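Local coordinates for protein interpain A (Prevotella intermedia, PDB 3BB7) that probably cleaves proteins as a cysteine protease of the peptidase C10 family, captured here as an inactivated zymogen fragment carrying part of its inhibitory pro-region, at residues L90-W94 / M166-Y170; K109-G115 / M195-P200; A116-A120 / H267-I271; I152-F156 / L187-A192; L251-V256 / E310-R315. The protein carries 1 engineered substitution. All coordinates share one frame; numbering follows the deposited sequence.

Contact 1. Residues L90-W94 / M166-Y170; sequences LTTTW and MKDNY. Unlike the reference sequence in segment 166-170: Asn-169 (reference Asp).
The indole N-H of Trp-94 meets the backbone of the other loop: NE1 gives a 2.8 Å, somewhat bent hydrogen bond (149° at the hydrogen) to Lys-167 O, which sits in the plane of the indole. A second grip comes one residue along, where Thr-93 N donates to Asp-168 O over 3.0 Å. The third is made by side chains. Thr-91 holds OG1 between its own N and carbonyl carbon (chi1 54°), and from there the hydroxyl donates to Asp-168 OD1 at 2.9 Å, approaching from above the carboxylate plane. Water 1 donates to Thr-91 O, is hydrogen-bonded to Thr-93 OG1 and adds a weak bond to Asp-168 O; water 2 donates to Thr-93 O and to Asn-169 OD1 and accepts from Tyr-170 N. Asn-169 OD1 is also bonded to Ser-171.

Packing takes over around the indole. Met-166 brings CB to the indole edge, 3.9 Å from Trp-94 CZ2, while its sulfur lies obliquely beside the six-membered ring as a Met-aromatic contact. Tyr-170 turns its ring 58° from the indole plane, its CE1 3.6 Å from Trp-94 NE1. The Tyr-170 hydroxyl is occupied by Lys-167 N and by Glu-178 O of helix 176-192, which helps hold the ring in place, and Thr-92 lays CG2 over one indole face, toward the rim. Two irregular loops of the papain-like (clan CA) peptidase C10 fold are joined in this way, with the Trp-94 side chain about 11 Å from that of Ala-116, the mutated position of the predicted nucleophile.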
# COMPACT_ATOMS: atom_id res chain seq x y z
N LEU A 90 4.58 -8.56 -6.94
CA LEU A 90 5.49 -8.64 -5.80
C LEU A 90 5.54 -10.06 -5.21
O LEU A 90 4.56 -10.83 -5.29
CB LEU A 90 5.01 -7.68 -4.70
CG LEU A 90 5.45 -6.22 -4.68
CD1 LEU A 90 5.70 -5.48 -5.99
CD2 LEU A 90 4.54 -5.44 -3.71
N THR A 91 6.68 -10.40 -4.59
CA THR A 91 6.80 -11.69 -3.88
C THR A 91 6.97 -11.50 -2.37
O THR A 91 7.00 -12.48 -1.61
CB THR A 91 8.00 -12.48 -4.42
OG1 THR A 91 9.19 -11.68 -4.35
CG2 THR A 91 7.73 -12.88 -5.90
N THR A 92 7.08 -10.25 -1.93
CA THR A 92 7.34 -9.96 -0.54
C THR A 92 6.03 -9.82 0.24
O THR A 92 4.97 -9.50 -0.32
CB THR A 92 8.13 -8.65 -0.39
OG1 THR A 92 7.48 -7.61 -1.15
CG2 THR A 92 9.55 -8.83 -0.88
N THR A 93 6.11 -10.07 1.55
CA THR A 93 4.99 -9.85 2.44
C THR A 93 5.46 -9.03 3.64
O THR A 93 5.41 -9.48 4.78
CB THR A 93 4.33 -11.18 2.89
OG1 THR A 93 5.35 -12.10 3.30
CG2 THR A 93 3.53 -11.77 1.74
N TRP A 94 5.92 -7.82 3.36
CA TRP A 94 6.55 -7.03 4.41
C TRP A 94 5.57 -6.29 5.31
O TRP A 94 4.36 -6.26 5.02
CB TRP A 94 7.58 -6.08 3.77
CG TRP A 94 8.75 -6.84 3.16
CD1 TRP A 94 9.01 -8.18 3.28
CD2 TRP A 94 9.82 -6.28 2.40
NE1 TRP A 94 10.20 -8.49 2.64
CE2 TRP A 94 10.70 -7.35 2.08
CE3 TRP A 94 10.11 -4.99 1.91
CZ2 TRP A 94 11.85 -7.18 1.30
CZ3 TRP A 94 11.27 -4.80 1.15
CH2 TRP A 94 12.12 -5.90 0.85
N MET A 166 17.45 -9.32 0.82
CA MET A 166 16.04 -8.99 1.07
C MET A 166 15.17 -10.23 0.92
O MET A 166 14.83 -10.63 -0.18
CB MET A 166 15.54 -7.90 0.11
CG MET A 166 16.39 -6.71 0.00
SD MET A 166 16.15 -5.61 1.37
CE MET A 166 17.26 -4.24 0.87
N LYS A 167 14.79 -10.82 2.04
CA LYS A 167 13.95 -12.00 2.05
C LYS A 167 12.51 -11.64 1.71
O LYS A 167 12.06 -10.54 2.03
CB LYS A 167 14.07 -12.63 3.45
CG LYS A 167 13.58 -14.01 3.64
CD LYS A 167 14.14 -14.60 4.96
CE LYS A 167 13.99 -16.10 5.01
NZ LYS A 167 13.79 -16.76 3.69
N ASP A 168 11.78 -12.58 1.11
CA ASP A 168 10.38 -12.35 0.79
C ASP A 168 9.56 -12.23 2.08
O ASP A 168 8.70 -11.37 2.17
CB ASP A 168 9.81 -13.47 -0.07
CG ASP A 168 10.18 -13.33 -1.52
OD1 ASP A 168 10.62 -12.22 -1.94
OD2 ASP A 168 10.02 -14.35 -2.23
N ASN A 169 9.85 -13.08 3.06
CA ASN A 169 8.99 -13.29 4.24
C ASN A 169 9.90 -13.23 5.47
O ASN A 169 10.86 -13.97 5.55
CB ASN A 169 8.38 -14.70 4.09
CG ASN A 169 7.37 -15.05 5.18
OD1 ASN A 169 7.17 -14.32 6.17
ND2 ASN A 169 6.72 -16.22 5.00
N TYR A 170 9.59 -12.37 6.43
CA TYR A 170 10.34 -12.27 7.67
C TYR A 170 9.50 -12.71 8.88
O TYR A 170 9.85 -12.39 10.00
CB TYR A 170 10.83 -10.84 7.91
CG TYR A 170 11.98 -10.41 7.01
CD1 TYR A 170 11.73 -9.80 5.77
CD2 TYR A 170 13.31 -10.59 7.41
CE1 TYR A 170 12.78 -9.39 4.93
CE2 TYR A 170 14.38 -10.18 6.58
CZ TYR A 170 14.10 -9.58 5.34
OH TYR A 170 15.13 -9.19 4.52
O HOH W 1 6.42 -13.52 0.99
O HOH W 2 6.75 -11.67 6.09

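Contact 2. Residues K109-G115 / M195-P200; sequences KGRLITG and MQYGGP
Ile-113 and Gly-198 share the one direct hydrogen bond between the two loops, Ile-113 N to Gly-198 O at 3.1 Å, and the tight part of the contact is built around it. Leu-112 reaches along the glycines with CD2, 3.6 Å from Gly-199 N, while its CD1 crosses to Tyr-197 CB. The Tyr-197 ring points its edge at Ile-113 O, 3.4 Å from CD2, and Met-195 CG covers the centre of one ring face. Bent at both chi2 (61°) and chi3 (70°), the Met-195 chain hooks its methyl CE to 3.4 Å from Thr-114 O. Water 3 joins that same carbonyl to Tyr-197 OH, donating to the first and accepting from the second.

Toward the other end things open up. Pro-200 is partly exposed and rests mainly on backbone carbonyls, its CG 3.5 Å from Lys-109 O and its CD 3.4 Å from Arg-111 O, with Ile-113 CG2 as its side-chain neighbour, while the Lys-109 chain runs away from the contact. The buried end finishes at Gly-115, the N-cap of helix 116-128, whose first residue is the predicted nucleophile position, as expected for the central helix of a papain-like protease.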
# COMPACT_ATOMS: atom_id res chain seq x y z
N LYS A 109 7.00 2.87 24.96
CA LYS A 109 5.70 2.41 24.50
C LYS A 109 5.85 1.51 23.27
O LYS A 109 4.88 1.20 22.59
CB LYS A 109 4.81 3.61 24.16
CG LYS A 109 4.67 4.60 25.32
CD LYS A 109 3.51 5.55 25.13
CE LYS A 109 3.56 6.71 26.14
NZ LYS A 109 2.50 7.70 25.79
N GLY A 110 7.08 1.07 23.03
CA GLY A 110 7.36 0.21 21.88
C GLY A 110 8.24 0.91 20.88
O GLY A 110 8.29 2.14 20.79
N ARG A 111 8.96 0.11 20.11
CA ARG A 111 9.83 0.68 19.09
C ARG A 111 9.01 1.40 18.00
O ARG A 111 7.92 0.95 17.63
CB ARG A 111 10.69 -0.42 18.45
CG ARG A 111 11.77 0.07 17.53
CD ARG A 111 12.71 -1.06 17.10
NE ARG A 111 13.37 -1.72 18.24
CZ ARG A 111 14.48 -1.28 18.83
NH1 ARG A 111 15.11 -0.18 18.41
NH2 ARG A 111 14.97 -1.96 19.88
N LEU A 112 9.54 2.51 17.48
CA LEU A 112 8.86 3.21 16.41
C LEU A 112 8.65 2.25 15.22
O LEU A 112 9.51 1.39 14.95
CB LEU A 112 9.69 4.41 15.96
CG LEU A 112 9.98 5.48 17.04
CD1 LEU A 112 10.88 6.60 16.48
CD2 LEU A 112 8.70 6.06 17.71
N ILE A 113 7.53 2.41 14.51
CA ILE A 113 7.24 1.54 13.37
C ILE A 113 7.49 2.21 12.04
O ILE A 113 7.67 3.42 11.97
CB ILE A 113 5.81 0.91 13.52
CG1 ILE A 113 4.67 1.94 13.27
CG2 ILE A 113 5.68 0.24 14.89
CD1 ILE A 113 3.25 1.36 13.29
N THR A 114 7.61 1.42 10.97
CA THR A 114 8.19 2.01 9.77
C THR A 114 7.31 3.03 9.05
O THR A 114 7.82 3.92 8.34
CB THR A 114 8.55 0.94 8.74
OG1 THR A 114 7.36 0.23 8.40
CG2 THR A 114 9.63 0.02 9.28
N GLY A 115 6.00 2.86 9.18
CA GLY A 115 5.02 3.70 8.43
C GLY A 115 4.59 2.96 7.16
O GLY A 115 5.42 2.37 6.45
N MET A 195 8.98 11.10 7.02
CA MET A 195 8.12 10.38 7.94
C MET A 195 7.99 11.09 9.29
O MET A 195 8.99 11.59 9.83
CB MET A 195 8.69 8.97 8.17
CG MET A 195 7.75 7.95 8.87
SD MET A 195 6.22 7.60 7.96
CE MET A 195 6.86 6.67 6.56
N GLN A 196 6.78 11.05 9.85
CA GLN A 196 6.49 11.52 11.21
C GLN A 196 6.33 10.23 11.99
O GLN A 196 5.27 9.60 11.99
CB GLN A 196 5.20 12.33 11.22
CG GLN A 196 5.39 13.66 10.44
CD GLN A 196 4.19 14.56 10.49
OE1 GLN A 196 3.83 15.17 9.48
NE2 GLN A 196 3.58 14.67 11.67
N TYR A 197 7.39 9.83 12.69
CA TYR A 197 7.45 8.51 13.28
C TYR A 197 6.62 8.43 14.55
O TYR A 197 6.50 9.41 15.32
CB TYR A 197 8.89 8.13 13.58
CG TYR A 197 9.62 7.63 12.36
CD1 TYR A 197 10.57 8.43 11.72
CD2 TYR A 197 9.39 6.36 11.85
CE1 TYR A 197 11.27 7.98 10.57
CE2 TYR A 197 10.08 5.89 10.71
CZ TYR A 197 11.04 6.70 10.09
OH TYR A 197 11.67 6.23 8.98
N GLY A 198 6.09 7.24 14.81
CA GLY A 198 5.36 7.01 16.07
C GLY A 198 5.50 5.56 16.48
O GLY A 198 5.94 4.73 15.69
N GLY A 199 5.16 5.27 17.73
CA GLY A 199 5.16 3.88 18.21
C GLY A 199 3.99 3.05 17.71
O GLY A 199 3.16 3.55 16.96
N PRO A 200 3.93 1.76 18.10
CA PRO A 200 2.93 0.84 17.55
C PRO A 200 1.49 1.31 17.69
O PRO A 200 0.66 1.02 16.83
CB PRO A 200 3.15 -0.45 18.34
CG PRO A 200 4.10 -0.11 19.46
CD PRO A 200 4.85 1.12 19.06
O HOH W 3 10.61 3.93 8.08

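Contact 3. Residues A116-A120 / H267-I271; sequences AVATA and HAFVI. Engineered in segment 116-120: Ala-116 (natural residue Cys).
Val-270 is the side chain to follow, because it meets the helix at Ala-120, the far end of this contact from the catalytic positions. From CB the two methyls part company. With CG1 anti to the backbone N (chi1 -178°), that branch turns to Leu-90, and CG2 is left to face the helix. There it lies 3.5 Å from Ala-120 O and 3.8 Å from Ala-120 CB. The Ala-120 methyl also reaches the strand backbone, at Phe-269 O.

One helical turn before Ala-120, Ala-116 and Val-117 receive the Ala-268 methyl, its CB 3.9 Å from Val-117 CG2. The engineered Ala-116 points its CB at the strand, 3.6 Å from Ala-268 N, and that N-H is bonded to Ser-50 OG of the pro-region helix 49-68. Water 4 sits between Ala-116 O and Ala-268 O. Small side chains let the helix and the strand come close, the local axes 6.7 Å apart; they run almost parallel, 12° off.

His-267, the predicted proton acceptor, goes the opposite way. Its ring stacks on Trp-53 of helix 49-68, and NE2 is bonded to Glu-310 OE1; His-267 ND1 lies 7.8 Å from Ala-116 CB. In a working papain-like site the cysteine sulfur and this imidazole should be neighbours; here the two positions are held apart, consistent with a zymogen whose catalytic pair has yet to be assembled.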
# COMPACT_ATOMS: atom_id res chain seq x y z
N ALA A 116 3.30 3.01 6.85
CA ALA A 116 2.78 2.31 5.68
C ALA A 116 3.40 2.80 4.39
O ALA A 116 3.61 2.02 3.45
CB ALA A 116 1.27 2.47 5.60
N VAL A 117 3.70 4.10 4.32
CA VAL A 117 4.32 4.64 3.10
C VAL A 117 5.70 4.05 2.91
O VAL A 117 6.07 3.70 1.79
CB VAL A 117 4.36 6.20 3.14
CG1 VAL A 117 5.20 6.77 2.01
CG2 VAL A 117 2.92 6.74 3.06
N ALA A 118 6.46 3.92 4.00
CA ALA A 118 7.80 3.33 3.88
C ALA A 118 7.72 1.87 3.48
O ALA A 118 8.48 1.42 2.63
CB ALA A 118 8.57 3.51 5.14
N THR A 119 6.79 1.11 4.06
CA THR A 119 6.68 -0.31 3.74
C THR A 119 6.26 -0.51 2.27
O THR A 119 6.81 -1.40 1.56
CB THR A 119 5.71 -0.97 4.72
OG1 THR A 119 6.30 -0.92 6.03
CG2 THR A 119 5.40 -2.40 4.34
N ALA A 120 5.30 0.28 1.80
CA ALA A 120 4.89 0.18 0.40
C ALA A 120 6.05 0.57 -0.54
O ALA A 120 6.36 -0.16 -1.47
CB ALA A 120 3.67 1.08 0.15
N HIS A 267 -2.80 5.45 5.42
CA HIS A 267 -2.87 4.13 4.85
C HIS A 267 -2.04 4.17 3.59
O HIS A 267 -1.97 5.19 2.88
CB HIS A 267 -4.32 3.75 4.50
CG HIS A 267 -5.14 4.90 3.99
ND1 HIS A 267 -5.44 5.09 2.66
CD2 HIS A 267 -5.73 5.92 4.66
CE1 HIS A 267 -6.14 6.20 2.52
NE2 HIS A 267 -6.34 6.72 3.72
N ALA A 268 -1.40 3.07 3.27
CA ALA A 268 -0.69 2.96 2.00
C ALA A 268 -0.42 1.51 1.73
O ALA A 268 -0.34 0.69 2.64
CB ALA A 268 0.65 3.78 2.02
N PHE A 269 -0.31 1.19 0.45
CA PHE A 269 -0.20 -0.18 0.03
C PHE A 269 0.34 -0.16 -1.38
O PHE A 269 0.56 0.92 -1.96
CB PHE A 269 -1.56 -0.91 0.14
CG PHE A 269 -2.73 -0.19 -0.52
CD1 PHE A 269 -3.05 -0.40 -1.88
CD2 PHE A 269 -3.54 0.65 0.23
CE1 PHE A 269 -4.16 0.23 -2.46
CE2 PHE A 269 -4.66 1.28 -0.36
CZ PHE A 269 -4.94 1.08 -1.69
N VAL A 270 0.56 -1.35 -1.93
CA VAL A 270 1.04 -1.47 -3.30
C VAL A 270 -0.03 -2.12 -4.17
O VAL A 270 -0.62 -3.15 -3.78
CB VAL A 270 2.36 -2.28 -3.41
CG1 VAL A 270 2.86 -2.34 -4.85
CG2 VAL A 270 3.40 -1.67 -2.47
N ILE A 271 -0.29 -1.52 -5.34
CA ILE A 271 -1.09 -2.23 -6.37
C ILE A 271 -0.09 -2.90 -7.28
O ILE A 271 0.74 -2.23 -7.93
CB ILE A 271 -1.99 -1.28 -7.20
CG1 ILE A 271 -3.07 -0.65 -6.28
CG2 ILE A 271 -2.60 -2.04 -8.44
CD1 ILE A 271 -3.83 0.46 -6.98
O HOH W 4 2.10 -0.45 3.26

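Contact 4. Residues I152-F156 / L187-A192; sequences ISADF and LHCGVA
Ile-152 starts the contact with its CG2 pressed on Leu-187 CD1 at 3.5 Å, tighter than usual for two methyl groups, and with Val-191 CG2 close by. It belongs to strand 150-154, half of a two-stranded antiparallel sheet with strand 138-142 that lies across helix 176-192 in the peptidase C10 domain; the local axes cross at -104° and come within 7.9 Å. Ser-153 turns its side chain outward to Thr-139, but its carbonyl O still touches Leu-187 CD2. Ala-154 is central. Its CB sits over one face of the His-188 ring, 3.7 Å from the centroid, a CH-pi contact, and also meets Val-191 CG1. Asp-155 points away from the helix to Asn-158, while its N-H donates to water 5, which is 3.3 Å from His-188 NE2.

Phe-156 then brings its ring back over the helix, CG anti to its own carbonyl carbon (chi1 -49°). The Phe-156 and His-188 rings meet obliquely, and Tyr-161 OH, bonded to His-188 ND1, helps set the imidazole. Phe-156 CZ lies 3.9 Å from Ala-192 CB. At the same ring edge, Phe-156 CE1 approaches to 3.3 Å from His-188 O, in the plane of the phenyl ring, while that carbonyl accepts the helical bond from Ala-192 N.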
# COMPACT_ATOMS: atom_id res chain seq x y z
N ILE A 152 16.83 10.89 13.36
CA ILE A 152 16.73 9.64 12.61
C ILE A 152 17.25 9.98 11.21
O ILE A 152 16.62 10.72 10.46
CB ILE A 152 15.27 9.14 12.55
CG1 ILE A 152 14.75 8.85 13.99
CG2 ILE A 152 15.17 7.93 11.62
CD1 ILE A 152 13.23 8.77 14.08
N SER A 153 18.43 9.43 10.87
CA SER A 153 19.17 9.87 9.69
C SER A 153 19.39 8.74 8.69
O SER A 153 19.48 7.58 9.08
CB SER A 153 20.53 10.41 10.13
OG SER A 153 20.34 11.51 11.01
N ALA A 154 19.52 9.12 7.42
CA ALA A 154 19.86 8.18 6.37
C ALA A 154 20.95 8.78 5.50
O ALA A 154 20.81 9.92 5.01
CB ALA A 154 18.63 7.93 5.55
N ASP A 155 22.04 8.05 5.30
CA ASP A 155 23.09 8.46 4.37
C ASP A 155 22.91 7.67 3.09
O ASP A 155 23.56 6.64 2.85
CB ASP A 155 24.47 8.20 4.98
CG ASP A 155 25.60 8.65 4.07
OD1 ASP A 155 25.30 9.18 2.96
OD2 ASP A 155 26.78 8.47 4.48
N PHE A 156 21.97 8.13 2.26
CA PHE A 156 21.63 7.41 1.02
C PHE A 156 22.84 7.26 0.10
O PHE A 156 23.05 6.20 -0.53
CB PHE A 156 20.49 8.11 0.24
CG PHE A 156 19.28 8.47 1.07
CD1 PHE A 156 18.18 7.62 1.16
CD2 PHE A 156 19.19 9.73 1.66
CE1 PHE A 156 17.04 7.98 1.85
CE2 PHE A 156 18.05 10.10 2.42
CZ PHE A 156 16.98 9.22 2.50
N LEU A 187 14.13 2.20 6.75
CA LEU A 187 14.51 3.45 7.39
C LEU A 187 14.72 4.52 6.31
O LEU A 187 14.20 5.63 6.40
CB LEU A 187 15.78 3.25 8.20
CG LEU A 187 16.60 4.50 8.52
CD1 LEU A 187 15.86 5.21 9.56
CD2 LEU A 187 17.99 4.10 9.01
N HIS A 188 15.42 4.16 5.25
CA HIS A 188 15.72 5.14 4.21
C HIS A 188 14.46 5.59 3.49
O HIS A 188 14.30 6.80 3.21
CB HIS A 188 16.74 4.57 3.25
CG HIS A 188 18.12 4.52 3.83
ND1 HIS A 188 19.24 4.64 3.04
CD2 HIS A 188 18.55 4.41 5.11
CE1 HIS A 188 20.32 4.57 3.81
NE2 HIS A 188 19.93 4.46 5.07
N CYS A 189 13.54 4.66 3.25
CA CYS A 189 12.26 5.04 2.60
C CYS A 189 11.47 5.99 3.48
O CYS A 189 10.83 6.93 2.96
CB CYS A 189 11.42 3.81 2.26
SG CYS A 189 12.12 2.85 0.89
N GLY A 190 11.49 5.74 4.80
CA GLY A 190 10.79 6.67 5.72
C GLY A 190 11.43 8.05 5.74
O GLY A 190 10.74 9.08 5.62
N VAL A 191 12.74 8.11 5.96
CA VAL A 191 13.43 9.41 6.04
C VAL A 191 13.23 10.19 4.72
O VAL A 191 12.95 11.39 4.72
CB VAL A 191 14.91 9.22 6.36
CG1 VAL A 191 15.67 10.54 6.19
CG2 VAL A 191 15.05 8.66 7.79
N ALA A 192 13.36 9.50 3.59
CA ALA A 192 13.13 10.13 2.26
C ALA A 192 11.73 10.72 2.12
O ALA A 192 11.54 11.71 1.41
CB ALA A 192 13.37 9.15 1.16
O HOH W 5 22.50 5.60 6.72

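Contact 5. Residues L251-V256 / E310-R315; sequences LIYGGV and EQDMVR
Leu-251 and Met-313 meet at the apolar end of this strand pair, CD1 of the leucine 3.9 Å from SD of the methionine. Met-313 gets there by holding CG between its N and carbonyl carbon (chi1 83°) and curling at chi3. Its CB also touches the Tyr-253 ring, 4.0 Å from CD1. On the opposite face of the sheet Ile-252 and Val-314 stand opposite each other, CB to CB 4.1 Å, covered by Leu-215 of helix 208-218, while helix 234-246 covers Met-313.

The two strands are antiparallel neighbours in the large sheet whose peptidase part is the beta half of the papain-like fold, 251-255 lying between 267-274 and 312-315. Ile-252 with Val-314 and Gly-254 with Asp-312 are hydrogen-bonded pairs, and Tyr-253 with Met-313 is the non-hydrogen-bonded pair between them. Val-314 N donates to Ile-252 O, Gly-254 N to Asp-312 O, and Asp-312 N returns the bond to Gly-254 O at 2.7 Å. In the first pair water 6 replaces the return bond, sitting between Ile-252 N and Val-314 O.

Farther out the contact becomes polar. Tyr-253 lays one ring face over Asp-312 O and sends OH to Gln-311 OE1, a short bond of 2.6 Å with ring and amide planes 47° apart. Trp-237 NE1 and Arg-229 NH1 hold the two partners from outside. Water 7 links Val-256 N to Asp-312 OD1, whose other oxygen, OD2, is bonded to Thr-228. At the start of its segment Glu-310 passes CG along Val-256 O, 3.7 Å away, its carboxylate going on to His-267.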
# COMPACT_ATOMS: atom_id res chain seq x y z
N LEU A 251 2.47 0.06 -8.19
CA LEU A 251 2.17 1.43 -7.78
C LEU A 251 2.08 1.61 -6.27
O LEU A 251 1.35 0.88 -5.62
CB LEU A 251 0.84 1.90 -8.39
CG LEU A 251 0.81 1.90 -9.93
CD1 LEU A 251 -0.59 2.15 -10.42
CD2 LEU A 251 1.72 2.97 -10.46
N ILE A 252 2.79 2.59 -5.73
CA ILE A 252 2.62 2.98 -4.34
C ILE A 252 1.31 3.77 -4.27
O ILE A 252 1.10 4.71 -5.07
CB ILE A 252 3.80 3.89 -3.93
CG1 ILE A 252 5.14 3.13 -4.07
CG2 ILE A 252 3.60 4.47 -2.52
CD1 ILE A 252 6.38 4.02 -4.05
N TYR A 253 0.40 3.40 -3.36
CA TYR A 253 -0.95 3.97 -3.36
C TYR A 253 -1.37 4.22 -1.91
O TYR A 253 -1.08 3.41 -1.03
CB TYR A 253 -1.88 2.94 -3.99
CG TYR A 253 -3.24 3.42 -4.49
CD1 TYR A 253 -3.47 3.62 -5.85
CD2 TYR A 253 -4.29 3.68 -3.60
CE1 TYR A 253 -4.70 4.01 -6.33
CE2 TYR A 253 -5.56 4.08 -4.07
CZ TYR A 253 -5.75 4.25 -5.44
OH TYR A 253 -7.01 4.63 -5.90
N GLY A 254 -2.07 5.32 -1.63
CA GLY A 254 -2.53 5.53 -0.27
C GLY A 254 -2.93 6.95 -0.03
O GLY A 254 -3.14 7.73 -0.97
N GLY A 255 -3.01 7.33 1.24
CA GLY A 255 -3.44 8.69 1.58
C GLY A 255 -3.56 8.88 3.07
O GLY A 255 -3.36 7.94 3.84
N VAL A 256 -3.90 10.10 3.47
CA VAL A 256 -3.98 10.45 4.89
C VAL A 256 -5.24 11.29 5.11
O VAL A 256 -5.57 12.15 4.27
CB VAL A 256 -2.74 11.27 5.34
CG1 VAL A 256 -1.46 10.48 5.18
CG2 VAL A 256 -2.66 12.57 4.55
N GLU A 310 -9.12 10.14 0.12
CA GLU A 310 -7.75 9.79 0.55
C GLU A 310 -7.13 8.75 -0.38
O GLU A 310 -6.78 7.63 0.05
CB GLU A 310 -7.79 9.32 2.01
CG GLU A 310 -8.48 10.34 2.94
CD GLU A 310 -8.82 9.80 4.30
OE1 GLU A 310 -8.65 8.58 4.53
OE2 GLU A 310 -9.27 10.61 5.16
N GLN A 311 -6.95 9.14 -1.64
CA GLN A 311 -6.38 8.24 -2.65
C GLN A 311 -5.41 8.98 -3.53
O GLN A 311 -5.80 9.80 -4.36
CB GLN A 311 -7.47 7.62 -3.53
CG GLN A 311 -8.39 6.67 -2.81
CD GLN A 311 -9.44 6.11 -3.76
OE1 GLN A 311 -9.15 5.22 -4.57
NE2 GLN A 311 -10.65 6.62 -3.65
N ASP A 312 -4.14 8.71 -3.27
CA ASP A 312 -3.03 9.29 -3.99
C ASP A 312 -2.23 8.12 -4.55
O ASP A 312 -2.29 7.00 -4.02
CB ASP A 312 -2.10 10.06 -3.04
CG ASP A 312 -2.83 11.08 -2.19
OD1 ASP A 312 -2.50 11.20 -0.99
OD2 ASP A 312 -3.74 11.76 -2.72
N MET A 313 -1.47 8.36 -5.61
CA MET A 313 -0.53 7.34 -6.06
C MET A 313 0.80 7.99 -6.36
O MET A 313 0.87 9.17 -6.73
CB MET A 313 -1.07 6.53 -7.26
CG MET A 313 -0.89 7.13 -8.62
SD MET A 313 -1.10 6.03 -10.07
CE MET A 313 -2.85 5.65 -9.93
N VAL A 314 1.85 7.20 -6.25
CA VAL A 314 3.15 7.63 -6.75
C VAL A 314 3.42 6.73 -7.93
O VAL A 314 3.48 5.49 -7.77
CB VAL A 314 4.27 7.52 -5.71
CG1 VAL A 314 5.58 7.92 -6.36
CG2 VAL A 314 3.97 8.41 -4.52
N ARG A 315 3.53 7.34 -9.12
CA ARG A 315 3.88 6.62 -10.32
C ARG A 315 5.26 7.09 -10.78
O ARG A 315 5.83 8.04 -10.21
CB ARG A 315 2.79 6.79 -11.39
CG ARG A 315 2.68 8.18 -11.96
CD ARG A 315 1.54 8.25 -13.00
NE ARG A 315 1.35 9.65 -13.36
CZ ARG A 315 0.54 10.06 -14.32
NH1 ARG A 315 -0.15 9.17 -15.04
NH2 ARG A 315 0.40 11.37 -14.55
O HOH W 6 5.04 3.36 -7.54
O HOH W 7 -4.62 11.54 1.00

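Overall arrangement
Contact 3 holds both predicted catalytic positions, and the others are arranged around it. Contact 5 is closest, the two centres about 8 Å apart: strands 251-255 and 267-274 are sheet neighbours, joined for example by Phe-269 N and Tyr-253 O at 2.8 Å. Contact 2 leads straight into the helix of contact 3, with Thr-114 OG1 2.8 Å from Thr-119 OG1. Contact 4 meets the helix of contact 3 where Gly-190 packs on Ala-118, and it joins contact 2 through Met-195 N and Gly-190 O, 3.0 Å apart. Contact 1 touches contact 3 through Leu-90 and Val-270, and its nearest atoms are about 7 Å from contacts 2 and 5.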